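Local coordinates for cystathionine gamma-synthase (Xanthomonas oryzae pv. oryzae KACC 10331, PDB 6LD7), which probably makes cystathionine with the help of a pyridoxal 5'-phosphate cofactor, as a trans-sulfuration enzyme of methionine biosynthesis, at residues 37-42 with 60-65; 199-204 with 223-228; 152-157 with 181-186; 308-313 with 372-377. The protein carries 1 engineered substitution. All blocks are in the same frame, centred on the assembly; numbering follows the deposited sequence.

Interaction 1 of 4, residues 37-42 with 60-65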
loop_
_atom_site.group_PDB
_atom_site.type_symbol
_atom_site.label_atom_id
_atom_site.label_comp_id
_atom_site.label_asym_id
_atom_site.label_seq_id
_atom_site.Cartn_x
_atom_site.Cartn_y
_atom_site.Cartn_z
ATOM N N PRO C 37 -12.834 -2.555 -0.877
ATOM C CA PRO C 37 -11.584 -3.240 -0.511
ATOM C C PRO C 37 -10.610 -3.463 -1.671
ATOM O O PRO C 37 -11.096 -3.715 -2.742
ATOM C CB PRO C 37 -12.097 -4.605 -0.020
ATOM C CG PRO C 37 -13.483 -4.253 0.578
ATOM C CD PRO C 37 -14.035 -3.307 -0.473
ATOM N N ILE C 38 -9.297 -3.374 -1.410
ATOM C CA ILE C 38 -8.224 -3.601 -2.406
ATOM C C ILE C 38 -8.027 -5.115 -2.556
ATOM O O ILE C 38 -7.622 -5.794 -1.569
ATOM C CB ILE C 38 -6.926 -2.901 -2.028
ATOM C CG1 ILE C 38 -7.148 -1.448 -1.609
ATOM C CG2 ILE C 38 -5.902 -3.072 -3.148
ATOM C CD1 ILE C 38 -5.853 -0.802 -1.024
ATOM N N VAL C 39 -8.397 -5.655 -3.708
ATOM C CA VAL C 39 -8.221 -7.100 -3.992
ATOM C C VAL C 39 -6.871 -7.287 -4.692
ATOM O O VAL C 39 -6.782 -7.238 -5.959
ATOM C CB VAL C 39 -9.408 -7.619 -4.813
ATOM C CG1 VAL C 39 -9.283 -9.084 -5.022
ATOM C CG2 VAL C 39 -10.757 -7.271 -4.210
ATOM N N LEU C 40 -5.827 -7.443 -3.891
ATOM C CA LEU C 40 -4.474 -7.760 -4.405
ATOM C C LEU C 40 -4.349 -9.189 -4.982
ATOM O O LEU C 40 -3.438 -9.398 -5.770
ATOM C CB LEU C 40 -3.518 -7.526 -3.257
ATOM C CG LEU C 40 -3.351 -6.071 -2.827
ATOM C CD1 LEU C 40 -2.190 -5.959 -1.867
ATOM C CD2 LEU C 40 -3.102 -5.112 -3.993
ATOM N N SER C 41 -5.199 -10.134 -4.560
ATOM C CA SER C 41 -5.075 -11.589 -4.774
ATOM C C SER C 41 -4.786 -11.868 -6.233
ATOM O O SER C 41 -5.560 -11.404 -7.046
ATOM C CB SER C 41 -6.328 -12.349 -4.319
ATOM O OG SER C 41 -6.004 -13.711 -4.144
ATOM N N SER C 42 -3.787 -12.707 -6.503
ATOM C CA SER C 42 -3.449 -13.138 -7.861
ATOM C C SER C 42 -4.525 -14.118 -8.316
ATOM O O SER C 42 -4.795 -14.166 -9.504
ATOM C CB SER C 42 -2.032 -13.723 -7.919
ATOM O OG SER C 42 -1.933 -14.787 -6.991
ATOM N N SER C 60 -5.966 -11.666 -15.913
ATOM C CA SER C 60 -7.076 -11.771 -16.891
ATOM C C SER C 60 -8.289 -10.852 -16.482
ATOM O O SER C 60 -8.814 -10.126 -17.363
ATOM C CB SER C 60 -7.314 -13.260 -17.017
ATOM O OG SER C 60 -8.646 -13.514 -16.833
ATOM N N GLY C 61 -8.613 -10.746 -15.182
ATOM C CA GLY C 61 -9.759 -10.032 -14.577
ATOM C C GLY C 61 -9.505 -9.868 -13.058
ATOM O O GLY C 61 -9.023 -10.826 -12.381
ATOM N N ASN C 62 -9.723 -8.678 -12.507
ATOM C CA ASN C 62 -9.556 -8.384 -11.051
ATOM C C ASN C 62 -10.575 -7.321 -10.707
ATOM O O ASN C 62 -10.765 -6.406 -11.512
ATOM C CB ASN C 62 -8.162 -7.883 -10.764
ATOM C CG ASN C 62 -8.010 -7.375 -9.368
ATOM O OD1 ASN C 62 -8.446 -6.244 -9.132
ATOM N ND2 ASN C 62 -7.391 -8.194 -8.498
ATOM N N PRO C 63 -11.346 -7.482 -9.607
ATOM C CA PRO C 63 -12.443 -6.553 -9.323
ATOM C C PRO C 63 -12.006 -5.121 -9.027
ATOM O O PRO C 63 -12.753 -4.205 -9.377
ATOM C CB PRO C 63 -13.177 -7.131 -8.105
ATOM C CG PRO C 63 -12.244 -8.135 -7.557
ATOM C CD PRO C 63 -11.297 -8.596 -8.652
ATOM N N THR C 64 -10.876 -4.912 -8.382
ATOM C CA THR C 64 -10.397 -3.524 -8.093
ATOM C C THR C 64 -10.063 -2.818 -9.425
ATOM O O THR C 64 -10.444 -1.639 -9.634
ATOM C CB THR C 64 -9.201 -3.562 -7.149
ATOM O OG1 THR C 64 -9.693 -4.175 -5.941
ATOM C CG2 THR C 64 -8.643 -2.163 -6.974
ATOM N N ARG C 65 -9.375 -3.532 -10.317
ATOM C CA ARG C 65 -9.015 -2.994 -11.648
ATOM C C ARG C 65 -10.305 -2.690 -12.476
ATOM O O ARG C 65 -10.380 -1.660 -13.094
ATOM C CB ARG C 65 -8.043 -3.940 -12.350
ATOM C CG ARG C 65 -7.472 -3.315 -13.612
ATOM C CD ARG C 65 -6.223 -4.001 -14.138
ATOM N NE ARG C 65 -6.620 -5.255 -14.540
ATOM C CZ ARG C 65 -6.113 -6.431 -14.120
ATOM N NH1 ARG C 65 -4.994 -6.597 -13.430
ATOM N NH2 ARG C 65 -6.744 -7.484 -14.560
HETATM O O HOH W 1 -11.645 -2.715 -5.116
#
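Val39 is held at both ends of its backbone by two side chains from the start of helix 63-76. Its N donates to Thr64 OG1 (3.0 Å), and its O accepts from Asn62 ND2 (2.8 Å) in a nearly straight bond, 171° at the hydrogen. Val39 O lies nearly in the amide plane of Asn62, whereas ND2 is tilted 25° from the Val39 carbonyl plane. With CG anti to its backbone N (chi1 171°), Asn62 sends its amide toward Val39, where the two ends serve different partners. While ND2 reaches across, OD1 makes the capping bond of Asn62, the N-cap residue, accepting from Arg65 N at 3.1 Å and, weakly, from Thr64 N.

Between these polar grips the packing is close. Val39 CG2 comes to 3.8 Å from Pro63 CG, the two side chains crossing at about a right angle, and Val39 CB rests against Thr64 OG1.

The contact is looser toward Pro37, whose carbonyl O stands 3.5 Å from Thr64 OG1. Here water 1 joins the two, donating to Pro37 O at 2.6 Å and lying 2.6 Å from Thr64 OG1. Further along this end, Pro37 and Ile38 pack on Pro37 and Leu40 of a second subunit, which places the irregular segment 37-42 between the helix start and a subunit interface.

The helix N-terminus therefore lends its cap residue and a first-turn hydroxyl to satisfy the N-H and C=O of buried Val39, which belong to successive peptide groups. Because one asparagine amide serves both the cap and Val39 O, its rotation is fixed from two directions.

Interaction 2 of 4, residues 199-204 with 223-228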
loop_
_atom_site.group_PDB
_atom_site.type_symbol
_atom_site.label_atom_id
_atom_site.label_comp_id
_atom_site.label_asym_id
_atom_site.label_seq_id
_atom_site.Cartn_x
_atom_site.Cartn_y
_atom_site.Cartn_z
ATOM N N GLY C 199 -18.278 9.893 -32.201
ATOM C CA GLY C 199 -18.306 8.660 -33.015
ATOM C C GLY C 199 -16.964 7.926 -33.069
ATOM O O GLY C 199 -16.857 6.922 -33.764
ATOM N N ALA C 200 -15.966 8.326 -32.301
ATOM C CA ALA C 200 -14.683 7.563 -32.230
ATOM C C ALA C 200 -14.910 6.114 -31.794
ATOM O O ALA C 200 -15.791 5.893 -30.969
ATOM C CB ALA C 200 -13.705 8.225 -31.290
ATOM N N ASP C 201 -14.084 5.174 -32.288
ATOM C CA ASP C 201 -14.187 3.765 -31.900
ATOM C C ASP C 201 -13.571 3.566 -30.523
ATOM O O ASP C 201 -14.136 2.792 -29.707
ATOM C CB ASP C 201 -13.575 2.896 -32.967
ATOM C CG ASP C 201 -14.271 3.108 -34.315
ATOM O OD1 ASP C 201 -15.405 2.623 -34.431
ATOM O OD2 ASP C 201 -13.683 3.813 -35.236
ATOM N N LEU C 202 -12.499 4.290 -30.250
ATOM C CA LEU C 202 -11.690 4.043 -29.074
ATOM C C LEU C 202 -11.246 5.368 -28.520
ATOM O O LEU C 202 -10.855 6.280 -29.300
ATOM C CB LEU C 202 -10.444 3.222 -29.464
ATOM C CG LEU C 202 -10.703 1.804 -29.934
ATOM C CD1 LEU C 202 -9.526 1.314 -30.756
ATOM C CD2 LEU C 202 -10.949 0.902 -28.746
ATOM N N VAL C 203 -11.084 5.390 -27.220
ATOM C CA VAL C 203 -10.404 6.514 -26.584
ATOM C C VAL C 203 -9.406 5.900 -25.608
ATOM O O VAL C 203 -9.711 4.878 -24.948
ATOM C CB VAL C 203 -11.434 7.495 -25.972
ATOM C CG1 VAL C 203 -12.302 6.867 -24.900
ATOM C CG2 VAL C 203 -10.681 8.613 -25.313
ATOM N N LEU C 204 -8.265 6.508 -25.486
ATOM C CA LEU C 204 -7.280 6.003 -24.505
ATOM C C LEU C 204 -6.589 7.125 -23.740
ATOM O O LEU C 204 -6.717 8.323 -24.098
ATOM C CB LEU C 204 -6.303 5.100 -25.244
ATOM C CG LEU C 204 -5.368 5.728 -26.287
ATOM C CD1 LEU C 204 -4.216 6.485 -25.627
ATOM C CD2 LEU C 204 -4.744 4.621 -27.117
ATOM N N VAL C 223 -10.922 2.675 -23.606
ATOM C CA VAL C 223 -12.369 2.544 -23.586
ATOM C C VAL C 223 -12.828 2.404 -25.040
ATOM O O VAL C 223 -12.491 3.221 -25.900
ATOM C CB VAL C 223 -13.011 3.735 -22.844
ATOM C CG1 VAL C 223 -14.515 3.662 -22.950
ATOM C CG2 VAL C 223 -12.620 3.787 -21.361
ATOM N N ALA C 224 -13.594 1.364 -25.291
ATOM C CA ALA C 224 -14.223 1.105 -26.585
ATOM C C ALA C 224 -15.683 1.525 -26.545
ATOM O O ALA C 224 -16.358 1.239 -25.546
ATOM C CB ALA C 224 -14.099 -0.321 -26.994
ATOM N N ARG C 225 -16.140 2.102 -27.647
ATOM C CA ARG C 225 -17.567 2.456 -27.824
ATOM C C ARG C 225 -18.345 1.149 -27.862
ATOM O O ARG C 225 -19.334 1.064 -27.212
ATOM C CB ARG C 225 -17.750 3.248 -29.139
ATOM C CG ARG C 225 -19.106 3.929 -29.352
ATOM C CD ARG C 225 -19.080 4.916 -30.607
ATOM N NE ARG C 225 -19.454 4.039 -31.772
ATOM C CZ ARG C 225 -18.791 3.741 -32.932
ATOM N NH1 ARG C 225 -17.687 4.320 -33.381
ATOM N NH2 ARG C 225 -19.341 2.856 -33.734
ATOM N N ASP C 226 -17.866 0.182 -28.635
ATOM C CA ASP C 226 -18.624 -1.060 -28.942
ATOM C C ASP C 226 -18.160 -2.239 -28.053
ATOM O O ASP C 226 -16.915 -2.433 -27.911
ATOM C CB ASP C 226 -18.499 -1.299 -30.443
ATOM C CG ASP C 226 -19.059 -2.623 -30.921
ATOM O OD1 ASP C 226 -18.396 -3.672 -30.731
ATOM O OD2 ASP C 226 -20.170 -2.602 -31.449
ATOM N N ALA C 227 -19.135 -3.033 -27.569
ATOM C CA ALA C 227 -18.973 -4.171 -26.645
ATOM C C ALA C 227 -18.035 -5.208 -27.282
ATOM O O ALA C 227 -17.138 -5.793 -26.589
ATOM C CB ALA C 227 -20.332 -4.779 -26.271
ATOM N N GLU C 228 -18.155 -5.397 -28.558
ATOM C CA GLU C 228 -17.377 -6.448 -29.219
ATOM C C GLU C 228 -15.914 -5.981 -29.307
ATOM O O GLU C 228 -15.055 -6.788 -28.996
ATOM C CB GLU C 228 -18.022 -6.790 -30.550
ATOM C CG GLU C 228 -17.193 -7.676 -31.464
ATOM C CD GLU C 228 -17.890 -7.891 -32.819
ATOM O OE1 GLU C 228 -17.179 -8.196 -33.840
ATOM O OE2 GLU C 228 -19.168 -7.704 -32.872
HETATM O O HOH W 2 -15.671 0.573 -30.388
#
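Backbone pairing joins Val203 and Val223 through Val203 N to Val223 O (2.9 Å) and Val223 N to Val203 O (2.8 Å), a hydrogen-bonded antiparallel pair. Leu202 and Ala224 form the neighbouring non-hydrogen-bonded pair, and Arg225 N adds a bond to Asp201 O (3.0 Å), just beyond the end of strand 220-224 and before the start of strand 202-206. This couples the two strands in the seven-stranded mixed sheet of the large domain, as in fold-type I PLP enzymes.

Apolar contacts lie on both faces. Leu202 CD2 meets Ala224 CB at 3.8 Å on the side covered by helix 227-240, while Val203 and Val223 run side by side on the other, near Leu196.

Charged and polar contacts centre on Arg225 NH1. The chain leaves extended and then bends at chi3 (89°), bringing NH1 among Gly199 O (2.8 Å), Ala200 O and Asp201 OD1 (3.0 Å). All three bonds are weak, the last belonging to a salt bridge whose carboxylate and guanidinium planes are 49° apart. Water 2 donates to Asp201 O and accepts from Asp226 N.

Asp201 OD2 accepts from Thr181 N, and Gly199 O also from Lys175 NZ. The arginine probably holds the loop's Gly199 and Ala200 carbonyls and the Asp201 carboxylate by electrostatic attraction more than by well-aimed bonds.

Interaction 3 of 4, residues 152-157 with 181-186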
loop_
_atom_site.group_PDB
_atom_site.type_symbol
_atom_site.label_atom_id
_atom_site.label_comp_id
_atom_site.label_asym_id
_atom_site.label_seq_id
_atom_site.Cartn_x
_atom_site.Cartn_y
_atom_site.Cartn_z
ATOM N N VAL C 152 -6.873 5.356 -37.581
ATOM C CA VAL C 152 -6.383 6.752 -37.504
ATOM C C VAL C 152 -6.303 7.136 -36.055
ATOM O O VAL C 152 -7.288 6.981 -35.359
ATOM C CB VAL C 152 -7.350 7.707 -38.225
ATOM C CG1 VAL C 152 -6.886 9.130 -38.064
ATOM C CG2 VAL C 152 -7.518 7.313 -39.651
ATOM N N LEU C 153 -5.163 7.637 -35.666
ATOM C CA LEU C 153 -4.910 8.125 -34.302
ATOM C C LEU C 153 -5.097 9.655 -34.330
ATOM O O LEU C 153 -4.437 10.351 -35.172
ATOM C CB LEU C 153 -3.506 7.735 -33.814
ATOM C CG LEU C 153 -2.992 8.491 -32.579
ATOM C CD1 LEU C 153 -3.747 8.059 -31.362
ATOM C CD2 LEU C 153 -1.500 8.244 -32.343
ATOM N N ILE C 154 -5.852 10.156 -33.352
ATOM C CA ILE C 154 -5.972 11.596 -33.094
ATOM C C ILE C 154 -5.449 11.909 -31.714
ATOM O O ILE C 154 -5.865 11.246 -30.763
ATOM C CB ILE C 154 -7.418 12.010 -33.212
ATOM C CG1 ILE C 154 -8.010 11.607 -34.539
ATOM C CG2 ILE C 154 -7.576 13.473 -32.918
ATOM C CD1 ILE C 154 -9.463 11.776 -34.558
ATOM N N GLU C 155 -4.650 12.946 -31.586
ATOM C CA GLU C 155 -4.199 13.396 -30.248
ATOM C C GLU C 155 -4.498 14.886 -30.162
ATOM O O GLU C 155 -3.816 15.772 -30.834
ATOM C CB GLU C 155 -2.728 13.080 -30.033
ATOM C CG GLU C 155 -2.205 13.447 -28.649
ATOM C CD GLU C 155 -0.707 13.234 -28.517
ATOM O OE1 GLU C 155 -0.090 14.103 -27.765
ATOM O OE2 GLU C 155 -0.166 12.204 -29.187
ATOM N N THR C 156 -5.567 15.218 -29.442
ATOM C CA THR C 156 -5.953 16.639 -29.345
ATOM C C THR C 156 -6.299 16.998 -27.922
ATOM O O THR C 156 -7.179 16.356 -27.351
ATOM C CB THR C 156 -7.356 17.083 -29.801
ATOM O OG1 THR C 156 -8.371 16.185 -30.264
ATOM C CG2 THR C 156 -7.312 18.414 -30.437
ATOM N N PRO C 157 -5.900 18.178 -27.425
ATOM C CA PRO C 157 -4.886 19.038 -28.024
ATOM C C PRO C 157 -3.512 18.381 -28.111
ATOM O O PRO C 157 -3.233 17.477 -27.320
ATOM C CB PRO C 157 -4.745 20.193 -27.002
ATOM C CG PRO C 157 -6.025 20.170 -26.242
ATOM C CD PRO C 157 -6.321 18.696 -26.146
ATOM N N THR C 181 -11.183 4.957 -35.672
ATOM C CA THR C 181 -10.455 6.067 -35.030
ATOM C C THR C 181 -10.189 5.749 -33.551
ATOM O O THR C 181 -11.078 5.203 -32.855
ATOM C CB THR C 181 -11.273 7.348 -35.182
ATOM O OG1 THR C 181 -12.616 6.987 -34.802
ATOM C CG2 THR C 181 -11.162 7.789 -36.621
ATOM N N VAL C 182 -9.001 6.130 -33.107
ATOM C CA VAL C 182 -8.589 6.075 -31.701
ATOM C C VAL C 182 -8.164 7.475 -31.302
ATOM O O VAL C 182 -7.366 8.075 -31.999
ATOM C CB VAL C 182 -7.492 5.005 -31.434
ATOM C CG1 VAL C 182 -6.194 5.172 -32.205
ATOM C CG2 VAL C 182 -7.148 4.993 -29.942
ATOM N N VAL C 183 -8.702 7.993 -30.198
ATOM C CA VAL C 183 -8.284 9.307 -29.700
ATOM C C VAL C 183 -7.507 9.155 -28.407
ATOM O O VAL C 183 -8.036 8.578 -27.428
ATOM C CB VAL C 183 -9.502 10.192 -29.501
ATOM C CG1 VAL C 183 -9.070 11.594 -29.135
ATOM C CG2 VAL C 183 -10.387 10.177 -30.744
ATOM N N ASP C 184 -6.349 9.783 -28.375
ATOM C CA ASP C 184 -5.542 9.926 -27.148
ATOM C C ASP C 184 -6.051 11.177 -26.448
ATOM O O ASP C 184 -5.650 12.222 -26.872
ATOM C CB ASP C 184 -4.049 9.994 -27.464
ATOM C CG ASP C 184 -3.187 9.928 -26.206
ATOM O OD1 ASP C 184 -3.747 10.297 -25.126
ATOM O OD2 ASP C 184 -1.983 9.543 -26.334
ATOM N N ASN C 185 -6.847 10.980 -25.388
ATOM C CA ASN C 185 -7.579 12.007 -24.618
ATOM C C ASN C 185 -6.862 12.329 -23.281
ATOM O O ASN C 185 -7.473 12.866 -22.368
ATOM C CB ASN C 185 -9.013 11.520 -24.387
ATOM C CG ASN C 185 -10.001 12.644 -24.047
ATOM O OD1 ASN C 185 -10.994 12.410 -23.295
ATOM N ND2 ASN C 185 -9.687 13.843 -24.519
ATOM N N THR C 186 -5.560 12.103 -23.207
ATOM C CA THR C 186 -4.764 12.259 -21.992
ATOM C C THR C 186 -4.793 13.698 -21.520
ATOM O O THR C 186 -5.020 13.863 -20.331
ATOM C CB THR C 186 -3.315 11.817 -22.191
ATOM O OG1 THR C 186 -3.333 10.428 -22.479
ATOM C CG2 THR C 186 -2.479 12.089 -20.973
HETATM O O HOH W 3 -0.354 9.419 -28.653
#
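Two buried carboxylates, Glu155 and Asp184, lie side by side and point the same way, with OE2 of Glu155 only 4.3 Å from OD2 of Asp184 and their planes 43° apart. Water 3 sits between them, donating to Glu155 OE2 and to Asp184 OD2 at 2.8 Å each. Glu155 OE2 also accepts from Tyr112 N. Asp184 OD2 lies close to N1 of the PLP-modified lysine at position 209, the place held by the aspartate facing the pyridine ring in fold-type I enzymes. OD1 of Asp184 is turned to its own chain, taking Thr186 OG1 (2.7 Å) on its syn lone pair and Thr186 N in an Asx turn.

The strands that carry them, 151-155 and 180-184, run parallel, joined through helix 167-176 as a beta-alpha-beta unit at the middle of the seven-stranded sheet. The ladder consists of Val182 N to Val152 O, Ile154 N to Val182 O, and Asp184 N to Ile154 O (2.8 Å). On the carboxylate face, Leu153, with CG anti to its backbone N (chi1 164°), brings CD1 against Val182, 3.9 Å from CG1. The opposite face carries Ile154 and Val183, where Ile154 CD1 approaches Val183 CG2 at 4.2 Å and helix 167-176 covers Ile154.

Interaction 4 of 4, residues 308-313 with 372-377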
loop_
_atom_site.group_PDB
_atom_site.type_symbol
_atom_site.label_atom_id
_atom_site.label_comp_id
_atom_site.label_asym_id
_atom_site.label_seq_id
_atom_site.Cartn_x
_atom_site.Cartn_y
_atom_site.Cartn_z
ATOM N N GLY C 308 -8.628 23.720 -20.267
ATOM C CA GLY C 308 -7.588 22.903 -19.651
ATOM C C GLY C 308 -6.541 23.744 -19.024
ATOM O O GLY C 308 -6.802 24.923 -18.694
ATOM N N ALA C 309 -5.431 23.111 -18.695
ATOM C CA ALA C 309 -4.433 23.734 -17.816
ATOM C C ALA C 309 -3.017 23.446 -18.312
ATOM O O ALA C 309 -2.072 23.662 -17.560
ATOM C CB ALA C 309 -4.701 23.295 -16.403
ATOM N N MET C 310 -2.856 22.969 -19.530
ATOM C CA MET C 310 -1.531 22.927 -20.209
ATOM C C MET C 310 -1.407 24.157 -21.100
ATOM O O MET C 310 -2.339 24.504 -21.800
ATOM C CB MET C 310 -1.382 21.695 -21.105
ATOM C CG MET C 310 -1.554 20.352 -20.353
ATOM S SD MET C 310 -0.317 20.129 -19.030
ATOM C CE MET C 310 1.131 20.209 -20.117
ATOM N N MET C 311 -0.245 24.743 -21.091
ATOM C CA MET C 311 0.092 25.804 -22.034
ATOM C C MET C 311 1.609 25.861 -22.206
ATOM O O MET C 311 2.392 25.326 -21.378
ATOM C CB MET C 311 -0.465 27.154 -21.543
ATOM C CG MET C 311 0.297 27.784 -20.458
ATOM S SD MET C 311 -0.487 29.394 -19.957
ATOM C CE MET C 311 -2.082 28.814 -19.386
ATOM N N SER C 312 1.994 26.470 -23.298
ATOM C CA SER C 312 3.388 26.808 -23.633
ATOM C C SER C 312 3.494 28.279 -23.964
ATOM O O SER C 312 2.519 28.842 -24.426
ATOM C CB SER C 312 3.867 25.945 -24.802
ATOM O OG SER C 312 3.931 24.622 -24.351
ATOM N N PHE C 313 4.709 28.810 -23.897
ATOM C CA PHE C 313 5.018 30.198 -24.225
ATOM C C PHE C 313 6.507 30.301 -24.595
ATOM O O PHE C 313 7.367 29.529 -24.090
ATOM C CB PHE C 313 4.540 31.105 -23.064
ATOM C CG PHE C 313 5.420 31.101 -21.844
ATOM C CD1 PHE C 313 5.275 30.132 -20.895
ATOM C CD2 PHE C 313 6.480 31.974 -21.734
ATOM C CE1 PHE C 313 6.117 30.058 -19.811
ATOM C CE2 PHE C 313 7.320 31.926 -20.631
ATOM C CZ PHE C 313 7.107 30.994 -19.652
ATOM N N ARG C 372 6.999 24.922 -21.420
ATOM C CA ARG C 372 5.699 24.271 -21.192
ATOM C C ARG C 372 5.377 24.252 -19.705
ATOM O O ARG C 372 6.208 23.831 -18.905
ATOM C CB ARG C 372 5.689 22.881 -21.800
ATOM C CG ARG C 372 4.310 22.259 -21.769
ATOM C CD ARG C 372 4.404 20.790 -22.168
ATOM N NE ARG C 372 4.945 20.017 -21.047
ATOM C CZ ARG C 372 5.286 18.741 -21.146
ATOM N NH1 ARG C 372 5.032 18.105 -22.264
ATOM N NH2 ARG C 372 5.705 18.079 -20.081
ATOM N N LEU C 373 4.169 24.711 -19.386
ATOM C CA LEU C 373 3.627 24.672 -18.050
ATOM C C LEU C 373 2.554 23.625 -17.962
ATOM O O LEU C 373 1.609 23.674 -18.736
ATOM C CB LEU C 373 3.012 26.031 -17.694
ATOM C CG LEU C 373 3.938 27.202 -17.769
ATOM C CD1 LEU C 373 3.204 28.474 -17.354
ATOM C CD2 LEU C 373 5.146 27.024 -16.893
ATOM N N SER C 374 2.632 22.863 -16.871
ATOM C CA SER C 374 1.515 22.029 -16.378
ATOM C C SER C 374 1.044 22.703 -15.094
ATOM O O SER C 374 1.737 22.621 -14.081
ATOM C CB SER C 374 1.904 20.603 -16.149
ATOM O OG SER C 374 0.846 19.889 -15.496
ATOM N N ILE C 375 -0.048 23.433 -15.167
ATOM C CA ILE C 375 -0.492 24.322 -14.071
ATOM C C ILE C 375 -1.286 23.489 -13.079
ATOM O O ILE C 375 -2.241 22.775 -13.450
ATOM C CB ILE C 375 -1.243 25.506 -14.668
ATOM C CG1 ILE C 375 -0.222 26.341 -15.462
ATOM C CG2 ILE C 375 -1.956 26.317 -13.591
ATOM C CD1 ILE C 375 -0.840 27.143 -16.514
ATOM N N GLY C 376 -0.818 23.549 -11.852
ATOM C CA GLY C 376 -1.417 22.809 -10.726
ATOM C C GLY C 376 -2.527 23.586 -10.025
ATOM O O GLY C 376 -3.181 24.482 -10.667
ATOM N N ILE C 377 -2.786 23.192 -8.769
ATOM C CA ILE C 377 -3.892 23.733 -7.968
ATOM C C ILE C 377 -3.413 24.527 -6.750
ATOM O O ILE C 377 -4.282 24.805 -5.841
ATOM C CB ILE C 377 -4.834 22.614 -7.570
ATOM C CG1 ILE C 377 -4.211 21.626 -6.587
ATOM C CG2 ILE C 377 -5.327 21.967 -8.823
ATOM C CD1 ILE C 377 -5.202 20.664 -6.057
#
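In the five-stranded mixed sheet of the C-terminal domain, strands 310-315 and 370-374 are antiparallel neighbours, paired here from Met310-Ser374 to Ser312-Arg372. Met311 and Leu373 form the hydrogen-bonded pair, with Leu373 N to Met311 O at 2.7 Å and Met311 N to Leu373 O at 3.2 Å. Ile375 N to Ala309 O continues the ladder beyond the strand ends.

The face bearing Met310, Ser312, Arg372 and Ser374 is mixed in character. Met310 is bent at chi2 and chi3, which brings the thioether toward the neighbouring strand: SD reaches Ser374 CB at 3.7 Å, and CE reaches Arg372 CD at 3.9 Å. Ser312 OG lies alongside the aliphatic part of Arg372, 3.5 Å from CG, while bonding to Pro160 O. The guanidinium end of Arg372 stands out from this face, where NH2 bonds a triethylene glycol molecule that probably came from the crystallisation liquor but may mark a pocket.

Met311 and Leu373, on the other face, meet apolar neighbours. Leu373 CD1 meets Phe313 CE1 at 4.1 Å, obliquely to the ring. Met311, its CG set between backbone N and carbonyl carbon (chi1 77°), sends its methyl CE across to Ile375 CD1, 3.5 Å away.

Interactions 2 and 3 belong to one sheet and touch directly: Leu204 N lies 2.8 Å from Val183 O, a probable hydrogen bond, so strands 220-224, 202-206, 180-184 and 151-155 are joined in sequence across it. Their centres are 12 Å apart. Interaction 3 is the one that borders the PLP-modified lysine. Interaction 4, in the C-terminal domain, has its nearest atoms about 7 Å from interaction 3, and its arginine carries the bound glycol. Interaction 1 lies where other subunits pack, its nearest atoms about 10 Å from interaction 2, and its centre is 35 Å from that of interaction 4, on opposite sides of the chain's centre.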